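PDB 5VQH: tudor and KH domain-containing protein homolog from Bombyx mori, which participates in primary piRNA biogenesis, is required to repress transposable elements during spermatogenesis, and binds symmetrically methylated Siwi and Ago3 through its Tudor domain. Local coordinates for residues A46-D49 against D50-H54; E120-T124 against H125-E129; C128-R131 against A132-R136. All coordinates share one frame; numbering follows the deposited sequence.

Interaction 1: residues A46-D49 against D50-H54; sequences AQLD and DLVAH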
ATOM      1  N   ALA A  46      -7.000  12.621  -7.217  1.00 36.10           N
ATOM      2  CA  ALA A  46      -7.757  12.767  -8.454  1.00 33.90           C
ATOM      3  C   ALA A  46      -6.816  12.552  -9.639  1.00 32.53           C
ATOM      4  O   ALA A  46      -7.217  12.028 -10.666  1.00 33.81           O
ATOM      5  CB  ALA A  46      -8.394  14.143  -8.509  1.00 33.75           C
ATOM      6  N   GLN A  47      -5.560  12.954  -9.493  1.00 32.03           N
ATOM      7  CA  GLN A  47      -4.563  12.639 -10.492  1.00 32.48           C
ATOM      8  C   GLN A  47      -4.395  11.112 -10.632  1.00 33.26           C
ATOM      9  O   GLN A  47      -4.296  10.595 -11.753  1.00 33.98           O
ATOM     10  CB  GLN A  47      -3.253  13.317 -10.175  1.00 34.24           C
ATOM     11  CG  GLN A  47      -3.256  14.813 -10.402  1.00 36.76           C
ATOM     12  CD  GLN A  47      -1.881  15.405 -10.144  1.00 42.24           C
ATOM     13  OE1 GLN A  47      -1.356  15.334  -9.038  1.00 49.47           O
ATOM     14  NE2 GLN A  47      -1.286  15.975 -11.162  1.00 47.36           N
ATOM     15  N   LEU A  48      -4.421  10.407  -9.497  1.00 31.92           N
ATOM     16  CA  LEU A  48      -4.385   8.947  -9.467  1.00 29.59           C
ATOM     17  C   LEU A  48      -5.557   8.358 -10.162  1.00 30.85           C
ATOM     18  O   LEU A  48      -5.372   7.555 -11.067  1.00 29.23           O
ATOM     19  CB  LEU A  48      -4.323   8.405  -8.034  1.00 29.28           C
ATOM     20  CG  LEU A  48      -4.322   6.879  -7.847  1.00 27.57           C
ATOM     21  CD1 LEU A  48      -3.157   6.182  -8.553  1.00 26.34           C
ATOM     22  CD2 LEU A  48      -4.287   6.545  -6.370  1.00 27.87           C
ATOM     23  N   ASP A  49      -6.761   8.750  -9.741  1.00 35.99           N
ATOM     24  CA  ASP A  49      -7.991   8.388 -10.459  1.00 38.81           C
ATOM     25  C   ASP A  49      -7.854   8.533 -11.980  1.00 36.16           C
ATOM     26  O   ASP A  49      -8.286   7.688 -12.736  1.00 37.46           O
ATOM     27  CB  ASP A  49      -9.152   9.258 -10.010  1.00 41.91           C
ATOM     28  CG  ASP A  49      -9.653   8.929  -8.599  1.00 50.77           C
ATOM     29  OD1 ASP A  49      -9.197   7.943  -7.971  1.00 54.57           O
ATOM     30  OD2 ASP A  49     -10.537   9.689  -8.113  1.00 52.04           O
ATOM     31  N   ASP A  50      -7.285   9.627 -12.428  1.00 36.82           N
ATOM     32  CA  ASP A  50      -7.201   9.882 -13.853  1.00 41.35           C
ATOM     33  C   ASP A  50      -6.230   8.939 -14.488  1.00 39.65           C
ATOM     34  O   ASP A  50      -6.434   8.491 -15.630  1.00 37.95           O
ATOM     35  CB  ASP A  50      -6.729  11.322 -14.101  1.00 45.22           C
ATOM     36  CG  ASP A  50      -7.794  12.330 -13.765  1.00 50.18           C
ATOM     37  OD1 ASP A  50      -8.973  11.936 -13.904  1.00 46.23           O
ATOM     38  OD2 ASP A  50      -7.464  13.479 -13.345  1.00 57.41           O
ATOM     39  N   LEU A  51      -5.147   8.679 -13.753  1.00 36.54           N
ATOM     40  CA  LEU A  51      -4.112   7.771 -14.217  1.00 35.24           C
ATOM     41  C   LEU A  51      -4.622   6.330 -14.353  1.00 32.25           C
ATOM     42  O   LEU A  51      -4.290   5.646 -15.308  1.00 36.22           O
ATOM     43  CB  LEU A  51      -2.896   7.847 -13.304  1.00 35.43           C
ATOM     44  CG  LEU A  51      -1.713   6.936 -13.631  1.00 37.95           C
ATOM     45  CD1 LEU A  51      -1.229   7.189 -15.037  1.00 41.30           C
ATOM     46  CD2 LEU A  51      -0.561   7.128 -12.658  1.00 40.58           C
ATOM     47  N   VAL A  52      -5.429   5.868 -13.419  1.00 29.99           N
ATOM     48  CA  VAL A  52      -5.958   4.508 -13.490  1.00 31.38           C
ATOM     49  C   VAL A  52      -6.838   4.360 -14.717  1.00 32.66           C
ATOM     50  O   VAL A  52      -6.766   3.370 -15.415  1.00 32.46           O
ATOM     51  CB  VAL A  52      -6.795   4.139 -12.241  1.00 31.85           C
ATOM     52  CG1 VAL A  52      -7.440   2.773 -12.383  1.00 31.84           C
ATOM     53  CG2 VAL A  52      -5.925   4.119 -11.005  1.00 34.74           C
ATOM     54  N   ALA A  53      -7.706   5.336 -14.936  1.00 34.55           N
ATOM     55  CA  ALA A  53      -8.597   5.367 -16.090  1.00 35.75           C
ATOM     56  C   ALA A  53      -7.821   5.401 -17.384  1.00 36.70           C
ATOM     57  O   ALA A  53      -8.148   4.729 -18.343  1.00 40.95           O
ATOM     58  CB  ALA A  53      -9.471   6.608 -16.032  1.00 36.00           C
ATOM     59  N   HIS A  54      -6.801   6.217 -17.432  1.00 37.65           N
ATOM     60  CA  HIS A  54      -5.992   6.272 -18.628  1.00 41.97           C
ATOM     61  C   HIS A  54      -5.253   4.940 -18.884  1.00 39.55           C
ATOM     62  O   HIS A  54      -5.302   4.387 -19.994  1.00 38.06           O
ATOM     63  CB  HIS A  54      -5.016   7.431 -18.506  1.00 48.86           C
ATOM     64  CG  HIS A  54      -4.211   7.660 -19.732  1.00 61.03           C
ATOM     65  ND1 HIS A  54      -3.050   8.399 -19.726  1.00 70.65           N
ATOM     66  CD2 HIS A  54      -4.389   7.244 -21.009  1.00 70.60           C
ATOM     67  CE1 HIS A  54      -2.555   8.446 -20.950  1.00 77.04           C
ATOM     68  NE2 HIS A  54      -3.344   7.746 -21.747  1.00 76.74           N
TER
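The carbonyl oxygen Leu48 O receives the backbone amide of Val52 at 2.9 Å from Val52 N, the donor almost in line with the carbonyl bond (C=O...N angle 169°). It is one rung of the i to i+4 ladder of an alpha helix, the helix 43-59 of the extended Tudor domain. Its companions run from Asp50 N to Ala46 O, from Leu51 N to Gln47 O and from Ala53 N to Asp49 O, the last longer at 3.3 Å but straight at the hydrogen (169°).

The same spacing brings Leu48 close to Val52: Leu48 CD1 approaches Val52 CG2 at 4.2 Å, a light apolar touch. With Val52 CG1 anti to its backbone N, the other methyl, CG2, is turned back over the preceding turn, 3.5 Å from Leu48 O. This face of the helix looks inward: Leu48 rests on Asp115, and Val52 packs on Tyr90 and Tyr116, two residues that line the pocket holding the dimethylarginine. This is consistent with a second-shell place for Val52, its side chain about 6 Å from the ligand.

The acidic residues lie on an exposed surface, where Asp49 OD2 and Asp50 OD1 stay 6.4 Å apart, so their like charges do not meet. Asp50 keeps its CG beside its own backbone N (chi1 -72°), which folds the carboxylate back until OD2 lies 3.1 Å from Ala46 O, two acceptors with no hydrogen bond between them.

Interaction 2: residues E120-T124 against H125-E129; sequences EYVAT and HELCE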
ATOM      1  N   GLU A 120      -0.456  -8.871  -4.844  1.00 32.31           N
ATOM      2  CA  GLU A 120      -1.084 -10.040  -5.430  1.00 33.74           C
ATOM      3  C   GLU A 120      -0.076 -10.793  -6.309  1.00 36.27           C
ATOM      4  O   GLU A 120       0.926 -10.244  -6.736  1.00 35.91           O
ATOM      5  CB  GLU A 120      -2.265  -9.646  -6.327  1.00 37.96           C
ATOM      6  CG  GLU A 120      -3.441  -8.946  -5.656  1.00 41.62           C
ATOM      7  CD  GLU A 120      -4.232  -9.852  -4.700  1.00 44.57           C
ATOM      8  OE1 GLU A 120      -4.445 -11.064  -5.034  1.00 40.93           O
ATOM      9  OE2 GLU A 120      -4.637  -9.321  -3.619  1.00 44.00           O
ATOM     10  N   TYR A 121      -0.377 -12.056  -6.578  1.00 34.61           N
ATOM     11  CA  TYR A 121       0.435 -12.920  -7.403  1.00 34.11           C
ATOM     12  C   TYR A 121      -0.215 -12.866  -8.765  1.00 32.30           C
ATOM     13  O   TYR A 121      -1.389 -13.189  -8.889  1.00 29.82           O
ATOM     14  CB  TYR A 121       0.386 -14.360  -6.885  1.00 35.39           C
ATOM     15  CG  TYR A 121       1.195 -14.617  -5.636  1.00 34.07           C
ATOM     16  CD1 TYR A 121       2.576 -14.552  -5.673  1.00 35.40           C
ATOM     17  CD2 TYR A 121       0.575 -14.953  -4.436  1.00 36.31           C
ATOM     18  CE1 TYR A 121       3.325 -14.794  -4.551  1.00 37.38           C
ATOM     19  CE2 TYR A 121       1.309 -15.198  -3.295  1.00 36.45           C
ATOM     20  CZ  TYR A 121       2.681 -15.111  -3.361  1.00 40.81           C
ATOM     21  OH  TYR A 121       3.449 -15.358  -2.242  1.00 48.77           O
ATOM     22  N   VAL A 122       0.534 -12.416  -9.762  1.00 31.43           N
ATOM     23  CA  VAL A 122       0.035 -12.257 -11.110  1.00 32.79           C
ATOM     24  C   VAL A 122       0.941 -13.068 -12.005  1.00 33.35           C
ATOM     25  O   VAL A 122       2.153 -13.120 -11.810  1.00 35.46           O
ATOM     26  CB  VAL A 122       0.061 -10.770 -11.528  1.00 34.94           C
ATOM     27  CG1 VAL A 122      -0.043 -10.594 -13.040  1.00 37.13           C
ATOM     28  CG2 VAL A 122      -1.077 -10.023 -10.850  1.00 34.63           C
ATOM     29  N   ALA A 123       0.349 -13.723 -12.979  1.00 33.18           N
ATOM     30  CA  ALA A 123       1.102 -14.497 -13.932  1.00 34.07           C
ATOM     31  C   ALA A 123       1.920 -13.503 -14.704  1.00 32.44           C
ATOM     32  O   ALA A 123       1.415 -12.449 -15.068  1.00 36.71           O
ATOM     33  CB  ALA A 123       0.157 -15.223 -14.867  1.00 34.27           C
ATOM     34  N   THR A 124       3.174 -13.819 -14.956  1.00 27.76           N
ATOM     35  CA  THR A 124       4.004 -12.885 -15.656  1.00 29.20           C
ATOM     36  C   THR A 124       3.539 -12.655 -17.075  1.00 33.49           C
ATOM     37  O   THR A 124       3.856 -11.635 -17.666  1.00 36.80           O
ATOM     38  CB  THR A 124       5.476 -13.313 -15.683  1.00 27.05           C
ATOM     39  OG1 THR A 124       5.590 -14.551 -16.340  1.00 24.35           O
ATOM     40  CG2 THR A 124       6.043 -13.445 -14.267  1.00 25.68           C
ATOM     41  N   HIS A 125       2.750 -13.575 -17.609  1.00 40.95           N
ATOM     42  CA  HIS A 125       2.247 -13.466 -18.982  1.00 44.51           C
ATOM     43  C   HIS A 125       1.424 -12.193 -19.200  1.00 45.18           C
ATOM     44  O   HIS A 125       1.407 -11.641 -20.296  1.00 50.84           O
ATOM     45  CB  HIS A 125       1.407 -14.708 -19.320  1.00 48.94           C
ATOM     46  CG  HIS A 125       0.765 -14.642 -20.662  1.00 60.40           C
ATOM     47  ND1 HIS A 125      -0.535 -14.206 -20.850  1.00 66.44           N
ATOM     48  CD2 HIS A 125       1.249 -14.928 -21.897  1.00 65.54           C
ATOM     49  CE1 HIS A 125      -0.826 -14.242 -22.140  1.00 65.16           C
ATOM     50  NE2 HIS A 125       0.239 -14.674 -22.798  1.00 64.43           N
ATOM     51  N   GLU A 126       0.738 -11.718 -18.171  1.00 42.47           N
ATOM     52  CA  GLU A 126      -0.212 -10.641 -18.358  1.00 44.58           C
ATOM     53  C   GLU A 126       0.314  -9.282 -17.888  1.00 43.80           C
ATOM     54  O   GLU A 126      -0.433  -8.318 -17.882  1.00 52.14           O
ATOM     55  CB  GLU A 126      -1.543 -10.988 -17.671  1.00 49.89           C
ATOM     56  CG  GLU A 126      -1.482 -11.141 -16.144  1.00 52.41           C
ATOM     57  CD  GLU A 126      -2.784 -11.660 -15.567  1.00 55.05           C
ATOM     58  OE1 GLU A 126      -3.798 -10.930 -15.670  1.00 58.91           O
ATOM     59  OE2 GLU A 126      -2.787 -12.800 -15.016  1.00 55.25           O
ATOM     60  N   LEU A 127       1.581  -9.196 -17.500  1.00 37.09           N
ATOM     61  CA  LEU A 127       2.219  -7.894 -17.221  1.00 33.90           C
ATOM     62  C   LEU A 127       2.676  -7.211 -18.529  1.00 33.93           C
ATOM     63  O   LEU A 127       2.943  -7.888 -19.542  1.00 32.87           O
ATOM     64  CB  LEU A 127       3.427  -8.058 -16.282  1.00 32.86           C
ATOM     65  CG  LEU A 127       3.229  -8.845 -14.978  1.00 31.63           C
ATOM     66  CD1 LEU A 127       4.571  -9.124 -14.313  1.00 31.39           C
ATOM     67  CD2 LEU A 127       2.318  -8.083 -14.051  1.00 29.87           C
ATOM     68  N   CYS A 128       2.751  -5.880 -18.504  1.00 32.08           N
ATOM     69  CA  CYS A 128       3.186  -5.122 -19.650  1.00 32.47           C
ATOM     70  C   CYS A 128       4.239  -4.148 -19.235  1.00 33.45           C
ATOM     71  O   CYS A 128       4.339  -3.823 -18.060  1.00 31.41           O
ATOM     72  CB  CYS A 128       2.023  -4.345 -20.240  1.00 33.46           C
ATOM     73  SG  CYS A 128       0.875  -5.373 -21.147  1.00 36.39           S
ATOM     74  N   GLU A 129       5.028  -3.671 -20.192  1.00 35.42           N
ATOM     75  CA  GLU A 129       5.964  -2.622 -19.889  1.00 39.82           C
ATOM     76  C   GLU A 129       5.160  -1.355 -19.587  1.00 37.57           C
ATOM     77  O   GLU A 129       4.198  -1.018 -20.288  1.00 32.83           O
ATOM     78  CB  GLU A 129       6.913  -2.353 -21.053  1.00 47.62           C
ATOM     79  CG  GLU A 129       7.944  -1.239 -20.763  1.00 58.27           C
ATOM     80  CD  GLU A 129       7.899  -0.043 -21.737  1.00 65.35           C
ATOM     81  OE1 GLU A 129       7.389  -0.190 -22.876  1.00 70.73           O
ATOM     82  OE2 GLU A 129       8.390   1.055 -21.372  1.00 59.22           O
TER
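Val122 and Ala123, at the end of strand 119-123, meet Glu126 and Leu127 across a short 3-10 turn, the connection that leads into the short, weakly bonded strand 128-129 of the Tudor barrel. Two backbone bonds of the i to i+3 type wind the turn. Glu126 N donates to Ala123 O at 3.3 Å, straight at the hydrogen (165°) although the donor stands well above the carbonyl plane. One residue on, Leu127 N reaches Thr124 O at 3.3 Å in a weak bond.

The apolar part centres on one methyl. Val122 CG1 touches Leu127 CD2 at 3.6 Å, the two side chains slanting past each other, and also meets Glu126 CG at 3.5 Å, here with the chains nearly perpendicular. Glu126 contributes its aliphatic portion because CG sits between its backbone N and carbonyl carbon (chi1 64°), which carries the methylenes back over the strand end. Its chain then runs on extended, and the carboxylate oxygen Glu126 OE2 passes Ala123 CB at 3.8 Å.

Polar anchoring comes from outside: Thr124 OG1 makes a weak hydrogen bond to Gln107 O, beside the backbone pairing of the same two residues.

In the fold, the turn joins the two outermost strands of the five-stranded antiparallel sheet: Val122 pairs with Ala109 and lies against Tyr113 of strand 108-113, while Leu127 packs on Ala81 of strand 78-82, whose Ala80 pairs with Cys128.

Interaction 3: residues C128-R131 against A132-R136; sequences CELR and ADLLR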
ATOM      1  N   CYS A 128       2.751  -5.880 -18.504  1.00 32.08           N
ATOM      2  CA  CYS A 128       3.186  -5.122 -19.650  1.00 32.47           C
ATOM      3  C   CYS A 128       4.239  -4.148 -19.235  1.00 33.45           C
ATOM      4  O   CYS A 128       4.339  -3.823 -18.060  1.00 31.41           O
ATOM      5  CB  CYS A 128       2.023  -4.345 -20.240  1.00 33.46           C
ATOM      6  SG  CYS A 128       0.875  -5.373 -21.147  1.00 36.39           S
ATOM      7  N   GLU A 129       5.028  -3.671 -20.192  1.00 35.42           N
ATOM      8  CA  GLU A 129       5.964  -2.622 -19.889  1.00 39.82           C
ATOM      9  C   GLU A 129       5.160  -1.355 -19.587  1.00 37.57           C
ATOM     10  O   GLU A 129       4.198  -1.018 -20.288  1.00 32.83           O
ATOM     11  CB  GLU A 129       6.913  -2.353 -21.053  1.00 47.62           C
ATOM     12  CG  GLU A 129       7.944  -1.239 -20.763  1.00 58.27           C
ATOM     13  CD  GLU A 129       7.899  -0.043 -21.737  1.00 65.35           C
ATOM     14  OE1 GLU A 129       7.389  -0.190 -22.876  1.00 70.73           O
ATOM     15  OE2 GLU A 129       8.390   1.055 -21.372  1.00 59.22           O
ATOM     16  N   LEU A 130       5.575  -0.664 -18.537  1.00 34.99           N
ATOM     17  CA  LEU A 130       5.012   0.635 -18.197  1.00 34.73           C
ATOM     18  C   LEU A 130       5.646   1.767 -19.042  1.00 34.06           C
ATOM     19  O   LEU A 130       6.816   2.038 -18.938  1.00 32.09           O
ATOM     20  CB  LEU A 130       5.171   0.921 -16.691  1.00 30.32           C
ATOM     21  CG  LEU A 130       4.447   2.179 -16.194  1.00 29.97           C
ATOM     22  CD1 LEU A 130       2.921   2.088 -16.370  1.00 28.85           C
ATOM     23  CD2 LEU A 130       4.794   2.512 -14.758  1.00 27.95           C
ATOM     24  N   ARG A 131       4.842   2.400 -19.882  1.00 38.34           N
ATOM     25  CA  ARG A 131       5.218   3.611 -20.608  1.00 41.64           C
ATOM     26  C   ARG A 131       5.798   4.671 -19.672  1.00 41.72           C
ATOM     27  O   ARG A 131       5.210   4.982 -18.628  1.00 41.30           O
ATOM     28  CB  ARG A 131       3.982   4.199 -21.280  1.00 46.74           C
ATOM     29  CG  ARG A 131       3.894   3.977 -22.760  1.00 51.52           C
ATOM     30  CD  ARG A 131       3.296   5.212 -23.412  1.00 58.72           C
ATOM     31  NE  ARG A 131       1.992   5.532 -22.829  1.00 66.81           N
ATOM     32  CZ  ARG A 131       1.448   6.749 -22.780  1.00 74.28           C
ATOM     33  NH1 ARG A 131       0.248   6.920 -22.230  1.00 68.78           N
ATOM     34  NH2 ARG A 131       2.092   7.802 -23.279  1.00 80.06           N
ATOM     35  N   ALA A 132       6.924   5.249 -20.062  1.00 38.16           N
ATOM     36  CA  ALA A 132       7.707   6.072 -19.150  1.00 39.27           C
ATOM     37  C   ALA A 132       6.980   7.300 -18.581  1.00 38.77           C
ATOM     38  O   ALA A 132       7.233   7.693 -17.450  1.00 38.62           O
ATOM     39  CB  ALA A 132       9.016   6.490 -19.823  1.00 39.46           C
ATOM     40  N   ASP A 133       6.088   7.912 -19.345  1.00 38.10           N
ATOM     41  CA  ASP A 133       5.369   9.084 -18.835  1.00 42.52           C
ATOM     42  C   ASP A 133       4.399   8.744 -17.685  1.00 43.12           C
ATOM     43  O   ASP A 133       4.016   9.617 -16.883  1.00 45.39           O
ATOM     44  CB  ASP A 133       4.626   9.815 -19.957  1.00 43.70           C
ATOM     45  CG  ASP A 133       3.502   9.007 -20.524  1.00 48.47           C
ATOM     46  OD1 ASP A 133       3.756   7.854 -20.896  1.00 52.52           O
ATOM     47  OD2 ASP A 133       2.359   9.516 -20.612  1.00 60.89           O
ATOM     48  N   LEU A 134       4.025   7.478 -17.580  1.00 39.09           N
ATOM     49  CA  LEU A 134       3.170   7.060 -16.496  1.00 37.49           C
ATOM     50  C   LEU A 134       3.888   7.016 -15.137  1.00 36.21           C
ATOM     51  O   LEU A 134       3.253   6.803 -14.110  1.00 36.21           O
ATOM     52  CB  LEU A 134       2.576   5.728 -16.830  1.00 36.38           C
ATOM     53  CG  LEU A 134       1.838   5.725 -18.174  1.00 39.40           C
ATOM     54  CD1 LEU A 134       1.496   4.293 -18.526  1.00 41.49           C
ATOM     55  CD2 LEU A 134       0.555   6.558 -18.164  1.00 36.55           C
ATOM     56  N   LEU A 135       5.197   7.215 -15.120  1.00 32.44           N
ATOM     57  CA  LEU A 135       5.918   7.308 -13.852  1.00 35.88           C
ATOM     58  C   LEU A 135       5.894   8.700 -13.197  1.00 36.54           C
ATOM     59  O   LEU A 135       6.405   8.877 -12.071  1.00 34.77           O
ATOM     60  CB  LEU A 135       7.378   6.930 -14.066  1.00 35.85           C
ATOM     61  CG  LEU A 135       7.641   5.502 -14.491  1.00 36.80           C
ATOM     62  CD1 LEU A 135       9.025   5.380 -15.097  1.00 36.06           C
ATOM     63  CD2 LEU A 135       7.520   4.623 -13.269  1.00 38.46           C
ATOM     64  N   ARG A 136       5.343   9.682 -13.895  1.00 36.02           N
ATOM     65  CA  ARG A 136       5.418  11.033 -13.419  1.00 41.47           C
ATOM     66  C   ARG A 136       4.793  11.201 -12.050  1.00 34.65           C
ATOM     67  O   ARG A 136       5.402  11.760 -11.175  1.00 31.59           O
ATOM     68  CB  ARG A 136       4.733  11.990 -14.379  1.00 51.65           C
ATOM     69  CG  ARG A 136       5.521  12.276 -15.641  1.00 61.44           C
ATOM     70  CD  ARG A 136       4.668  13.140 -16.557  1.00 71.93           C
ATOM     71  NE  ARG A 136       5.194  13.215 -17.917  1.00 79.26           N
ATOM     72  CZ  ARG A 136       4.484  13.594 -18.980  1.00 85.06           C
ATOM     73  NH1 ARG A 136       3.197  13.925 -18.861  1.00 83.92           N
ATOM     74  NH2 ARG A 136       5.061  13.628 -20.180  1.00 88.80           N
TER
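Leu130 and Leu134 form the tight side of this 3-10 turn, Leu130 CD1 only 3.4 Å from Leu134 CD1 as the side chains pass at a slant. Leu134 is drawn in by a backbone bond from its N to Arg131 O at 3.0 Å, and its CD1 also lies 3.7 Å from Arg131 CB. The packing thins toward Leu135, an exposed residue whose CD2 stands 3.8 Å from Leu130 CD2.

The outer side is electrostatic. Arg131 NH2 and Asp133 OD1 form a salt bridge of 2.9 Å, yet the carboxylate oxygen sits over a face of the guanidinium, with the two planes 48° apart, so charge attracts without any N-H aimed at the oxygen. Two kinks in the arginine chain (chi3 -56°) bring the guanidinium under that oxygen, and Tyr58 makes a cation-pi contact with it. Were Arg131 an alanine, the Asp133 carboxylate would probably lose its positive mate and Tyr58 its cation.

Just after strand 128-129, the turn is held against helix 43-59, with Leu130 on Met55 and Leu134 on Leu51, while Leu130 and Leu135 also rest on Val78 of strand 78-82.

Read from the N terminus, all three contacts are local, and none closes a long loop; interaction 1 comes first, and interactions 2 and 3 overlap. Interaction 1 lies on helix 43-59, which follows strand 35-40 of the larger mixed sheet. Interaction 2 then links the outermost strands of the Tudor sheet, and interaction 3 starts on strand 128-129, where interaction 2 ends; Cys128 and Glu129 belong to both. No contact encloses another, but the last returns to the first in space, where His54 CE1 lies 3.4 Å from Arg131 NH1. The helix is thereby tied to the loop that leaves the Tudor sheet, while interactions 1 and 2 stay about 11 Å apart at their nearest atoms.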